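PDB 4XAA: putative oxygenase from Streptomyces viridochromogenes Tue57, which probably acts as an iron- and 2-oxoglutarate-dependent oxygenase of the phytanoyl-CoA dioxygenase family, serving oxidative cyclization in orthosomycin biosynthesis. Local coordinates for residues Asp127-Gly132 with Leu162-Glu167; Glu13-Asp18 with Ala97-Gly102. All coordinates share one frame; numbering follows the deposited sequence.

Overall arrangement
The two contacts lie in different parts of this double-stranded beta-helix protein, their centres about 17 Å apart and their nearest atoms about 7 Å. Contact 1 is a surface meeting of two loops, one following strand 122-125 and carrying a metal ligand, the other leading into helix 168-174; its chemistry is polar, with acidic oxygens, nickel and arginines drawn in from elsewhere. Contact 2 is buried and joins helix 8-18 to the end of helix 90-100 through phenylalanine and valine side chains, while a Glu13-Arg16-Arg17 salt-bridge network lies on helix 8-18 away from the aromatic pair. No helix or strand is shared, and both segments of contact 2 precede those of contact 1 in the sequence.

Contact 1: residues Asp127-Gly132 with Leu162-Glu167; sequences DRVNVG and LPDDAE. With NI (nickel (II) ion), chain B.
Val129 and Asp164 bring two loops of the double-stranded beta-helix together, two residues along the chain from the metal ligand Asp127. Asp164 occupies the second position of a type I turn, Pro163 to Ala166, and presents its carboxylate to the Val129 carbonyl. Both carboxylate oxygens come close, Val129 O lying 3.0 Å from Asp164 OD2, yet all three atoms are acceptors and no hydrogen bond joins them. Asp164 OD1 has its partner outside the two segments, a salt bridge to Arg193, whose guanidinium also serves the carbonyls of Leu162 and Val131 and probably eases the crowding of oxygens.

Val129 directs its CB at the turn, 4.0 Å from Asp164 OD1. One methyl, CG2, approaches Asp164 O, while CG1 lies anti to Val129's own carbonyl carbon (chi1 -60°).

One residue earlier, Arg128 NH1 donates to Asn130 OD1 over 3.3 Å, the donor tilted 19° from the carbonyl plane, while Glu213 pairs with Arg128 NH2. With CG anti to the carbonyl carbon (chi1 -73°), the Asp127 carboxylate reaches the nickel, completing with His125 and His196 the facial triad of this family; nickel probably occupies the iron site. Asp127 OD1 binds the metal at 2.3 Å. Asp127 OD2 is hydrogen-bonded to His190 and accepts from a nickel-bound water, whose oxygen lies 2.7 Å from Asp127 OD2.

Contact 2: residues Glu13-Asp18 with Ala97-Gly102; sequences ERFRRD and AAFVDG
Phe15 holds CG anti to its backbone nitrogen (chi1 171°), which carries the ring off helix 8-18 and over to the last turn of helix 90-100. Phe99 replies with chi1 near -89°, and its ring reaches back toward the first helix. The result is an offset edge-to-face pair: the edge of Phe99 is turned to the face of Phe15, with ring planes at 72° and centroids 5.8 Å apart.

The two side chains touch near the root of Phe15. Phe99 CD2 comes to 3.6 Å from Phe15 CB and 3.8 Å from Phe15 CG, both of which lie near the plane of the Phe99 ring, at its edge. A separate contact is made farther out, where Phe15 CD2 lies 3.4 Å from the carbonyl oxygen Phe99 O, which approaches the ring obliquely. That oxygen is a polar atom within a buried contact, and Arg134 supplies it with a hydrogen bond. Val100 completes the contact from the edge of the Phe15 ring, its CG2 standing 4.2 Å from Phe15 CE2.

Val189 of strand 186-191 touches both phenylalanines. Elsewhere on helix 8-18, Glu13 OE2 gathers two arginines: Arg16 NH2 meets it at 2.7 Å, nearly along the carboxylate C-O axis, and Arg17 NH2 forms a second salt bridge at 3.0 Å. Helix 90-100 ends just past the contact in a Schellman motif, with Asp101 at positive phi and Gly102 N bonded back to Ala97 O.

This is helix-to-helix packing against the larger sheet of the double-stranded beta-helix, the fold of the phytanoyl-CoA dioxygenase family.

Contact 1: residues Asp127-Gly132 with Leu162-Glu167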
# COMPACT_ATOMS: atom_id res chain seq x y z
N ASP A 127 10.34 -4.09 -0.84
CA ASP A 127 9.55 -4.61 -1.95
C ASP A 127 10.44 -5.10 -3.10
O ASP A 127 10.28 -6.22 -3.57
CB ASP A 127 8.58 -3.54 -2.43
CG ASP A 127 7.43 -3.32 -1.48
OD1 ASP A 127 7.11 -4.26 -0.72
OD2 ASP A 127 6.85 -2.22 -1.47
N ARG A 128 11.38 -4.27 -3.54
CA ARG A 128 12.34 -4.64 -4.58
C ARG A 128 13.69 -3.99 -4.32
O ARG A 128 13.74 -2.87 -3.79
CB ARG A 128 11.87 -4.21 -5.97
CG ARG A 128 10.69 -4.96 -6.54
CD ARG A 128 10.90 -5.14 -8.02
NE ARG A 128 10.00 -4.32 -8.82
CZ ARG A 128 10.28 -3.89 -10.05
NH1 ARG A 128 11.44 -4.19 -10.62
NH2 ARG A 128 9.38 -3.16 -10.69
N VAL A 129 14.78 -4.66 -4.68
CA VAL A 129 16.09 -4.01 -4.66
C VAL A 129 16.86 -4.18 -5.97
O VAL A 129 18.05 -3.87 -6.02
CB VAL A 129 16.99 -4.51 -3.52
CG1 VAL A 129 16.35 -4.24 -2.17
CG2 VAL A 129 17.32 -5.98 -3.70
N ASN A 130 16.19 -4.64 -7.02
CA ASN A 130 16.83 -4.76 -8.33
C ASN A 130 16.65 -3.50 -9.17
O ASN A 130 16.93 -3.48 -10.37
CB ASN A 130 16.29 -5.99 -9.08
CG ASN A 130 14.83 -5.84 -9.47
OD1 ASN A 130 14.09 -5.04 -8.88
ND2 ASN A 130 14.41 -6.62 -10.45
N VAL A 131 16.18 -2.43 -8.53
CA VAL A 131 16.09 -1.14 -9.19
C VAL A 131 16.70 -0.08 -8.29
O VAL A 131 16.71 -0.22 -7.07
CB VAL A 131 14.64 -0.75 -9.52
CG1 VAL A 131 14.10 -1.59 -10.67
CG2 VAL A 131 13.75 -0.87 -8.27
N GLY A 132 17.20 0.99 -8.90
CA GLY A 132 17.76 2.10 -8.16
C GLY A 132 16.69 2.82 -7.36
O GLY A 132 15.50 2.58 -7.56
N LEU A 162 19.74 2.58 1.18
CA LEU A 162 20.76 1.58 1.55
C LEU A 162 21.08 0.59 0.42
O LEU A 162 20.25 0.34 -0.44
CB LEU A 162 20.29 0.80 2.78
CG LEU A 162 20.08 1.69 4.00
CD1 LEU A 162 19.43 0.89 5.11
CD2 LEU A 162 21.41 2.28 4.45
N PRO A 163 22.31 0.06 0.41
CA PRO A 163 22.75 -0.91 -0.60
C PRO A 163 21.82 -2.12 -0.74
O PRO A 163 20.99 -2.37 0.13
CB PRO A 163 24.12 -1.35 -0.07
CG PRO A 163 24.63 -0.11 0.62
CD PRO A 163 23.41 0.46 1.30
N ASP A 164 21.97 -2.85 -1.85
CA ASP A 164 21.10 -3.99 -2.12
C ASP A 164 21.24 -5.08 -1.07
O ASP A 164 20.28 -5.77 -0.74
CB ASP A 164 21.40 -4.58 -3.50
CG ASP A 164 20.92 -3.69 -4.65
OD1 ASP A 164 20.40 -2.57 -4.42
OD2 ASP A 164 21.08 -4.12 -5.81
N ASP A 165 22.44 -5.21 -0.51
CA ASP A 165 22.70 -6.29 0.44
C ASP A 165 22.38 -5.93 1.88
O ASP A 165 22.77 -6.65 2.80
CB ASP A 165 24.17 -6.73 0.35
CG ASP A 165 25.14 -5.57 0.56
OD1 ASP A 165 24.68 -4.48 0.94
OD2 ASP A 165 26.35 -5.76 0.35
N ALA A 166 21.70 -4.81 2.10
CA ALA A 166 21.39 -4.43 3.47
C ALA A 166 20.44 -5.45 4.05
O ALA A 166 19.45 -5.84 3.41
CB ALA A 166 20.81 -3.03 3.53
N GLU A 167 20.75 -5.90 5.25
CA GLU A 167 19.91 -6.87 5.94
C GLU A 167 18.78 -6.17 6.66
O GLU A 167 19.00 -5.34 7.53
CB GLU A 167 20.72 -7.70 6.94
CG GLU A 167 19.86 -8.70 7.69
CD GLU A 167 20.64 -9.68 8.55
OE1 GLU A 167 21.83 -9.41 8.85
OE2 GLU A 167 20.05 -10.73 8.93
NI NI B . 5.52 -3.95 0.90
O HOH W 1 4.40 -2.46 -0.31
O HOH W 2 3.37 -4.24 2.27
O HOH W 3 3.73 -5.34 0.26

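Contact 2: residues Glu13-Asp18 with Ala97-Gly102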
# COMPACT_ATOMS: atom_id res chain seq x y z
N GLU A 13 9.61 15.92 -1.79
CA GLU A 13 10.93 16.02 -1.18
C GLU A 13 11.09 14.96 -0.09
O GLU A 13 12.15 14.34 0.01
CB GLU A 13 11.15 17.41 -0.60
CG GLU A 13 12.58 17.64 -0.14
CD GLU A 13 13.58 17.57 -1.29
OE1 GLU A 13 13.33 18.20 -2.34
OE2 GLU A 13 14.61 16.88 -1.15
N ARG A 14 10.05 14.74 0.70
CA ARG A 14 10.11 13.72 1.74
C ARG A 14 10.18 12.32 1.13
O ARG A 14 10.83 11.42 1.68
CB ARG A 14 8.92 13.81 2.69
CG ARG A 14 8.96 15.01 3.63
CD ARG A 14 7.98 14.86 4.80
NE ARG A 14 6.69 14.37 4.35
CZ ARG A 14 5.71 15.15 3.90
NH1 ARG A 14 5.88 16.48 3.86
NH2 ARG A 14 4.56 14.61 3.50
N PHE A 15 9.51 12.13 0.00
CA PHE A 15 9.59 10.86 -0.72
C PHE A 15 11.04 10.61 -1.12
O PHE A 15 11.56 9.53 -0.95
CB PHE A 15 8.70 10.85 -1.96
CG PHE A 15 8.91 9.67 -2.85
CD1 PHE A 15 8.50 8.40 -2.46
CD2 PHE A 15 9.51 9.81 -4.10
CE1 PHE A 15 8.69 7.29 -3.29
CE2 PHE A 15 9.70 8.69 -4.95
CZ PHE A 15 9.29 7.44 -4.54
N ARG A 16 11.67 11.65 -1.64
CA ARG A 16 13.01 11.52 -2.17
C ARG A 16 14.00 11.26 -1.04
O ARG A 16 14.97 10.53 -1.19
CB ARG A 16 13.38 12.79 -2.95
CG ARG A 16 14.53 12.59 -3.91
CD ARG A 16 15.03 13.93 -4.44
NE ARG A 16 15.49 14.82 -3.38
CZ ARG A 16 16.52 14.58 -2.57
NH1 ARG A 16 17.22 13.45 -2.68
NH2 ARG A 16 16.86 15.46 -1.64
N ARG A 17 13.73 11.86 0.10
CA ARG A 17 14.66 11.83 1.23
C ARG A 17 14.42 10.64 2.15
O ARG A 17 15.35 9.91 2.45
CB ARG A 17 14.55 13.13 2.03
CG ARG A 17 15.47 13.20 3.23
CD ARG A 17 15.21 14.46 4.04
NE ARG A 17 14.91 15.60 3.17
CZ ARG A 17 15.81 16.26 2.45
NH1 ARG A 17 17.09 15.90 2.48
NH2 ARG A 17 15.43 17.29 1.69
N ASP A 18 13.18 10.47 2.62
CA ASP A 18 12.87 9.40 3.55
C ASP A 18 12.39 8.11 2.88
O ASP A 18 12.35 7.07 3.54
CB ASP A 18 11.80 9.85 4.54
CG ASP A 18 12.14 11.15 5.18
OD1 ASP A 18 13.35 11.43 5.26
OD2 ASP A 18 11.20 11.90 5.57
N ALA A 97 4.32 9.47 -11.41
CA ALA A 97 5.31 10.08 -12.29
C ALA A 97 5.92 11.36 -11.68
O ALA A 97 7.13 11.58 -11.75
CB ALA A 97 4.70 10.39 -13.63
N ALA A 98 5.08 12.21 -11.07
CA ALA A 98 5.59 13.39 -10.39
C ALA A 98 6.56 13.01 -9.26
O ALA A 98 7.69 13.49 -9.21
CB ALA A 98 4.44 14.22 -9.84
N PHE A 99 6.13 12.14 -8.36
CA PHE A 99 6.96 11.77 -7.22
C PHE A 99 8.28 11.17 -7.64
O PHE A 99 9.32 11.47 -7.09
CB PHE A 99 6.20 10.82 -6.30
CG PHE A 99 5.39 11.53 -5.27
CD1 PHE A 99 4.26 12.24 -5.64
CD2 PHE A 99 5.79 11.53 -3.94
CE1 PHE A 99 3.52 12.93 -4.69
CE2 PHE A 99 5.05 12.21 -2.99
CZ PHE A 99 3.92 12.90 -3.36
N VAL A 100 8.23 10.34 -8.67
CA VAL A 100 9.42 9.62 -9.12
C VAL A 100 10.15 10.42 -10.22
O VAL A 100 11.24 10.04 -10.65
CB VAL A 100 9.01 8.18 -9.58
CG1 VAL A 100 9.08 8.00 -11.09
CG2 VAL A 100 9.80 7.16 -8.84
N ASP A 101 9.54 11.54 -10.61
CA ASP A 101 10.11 12.47 -11.59
C ASP A 101 10.41 11.90 -12.99
O ASP A 101 11.46 12.18 -13.57
CB ASP A 101 11.39 13.09 -11.03
CG ASP A 101 11.74 14.39 -11.72
OD1 ASP A 101 10.85 14.94 -12.41
OD2 ASP A 101 12.88 14.86 -11.59
N GLY A 102 9.49 11.12 -13.55
CA GLY A 102 9.63 10.65 -14.92
C GLY A 102 8.42 9.81 -15.26
O GLY A 102 7.57 9.61 -14.41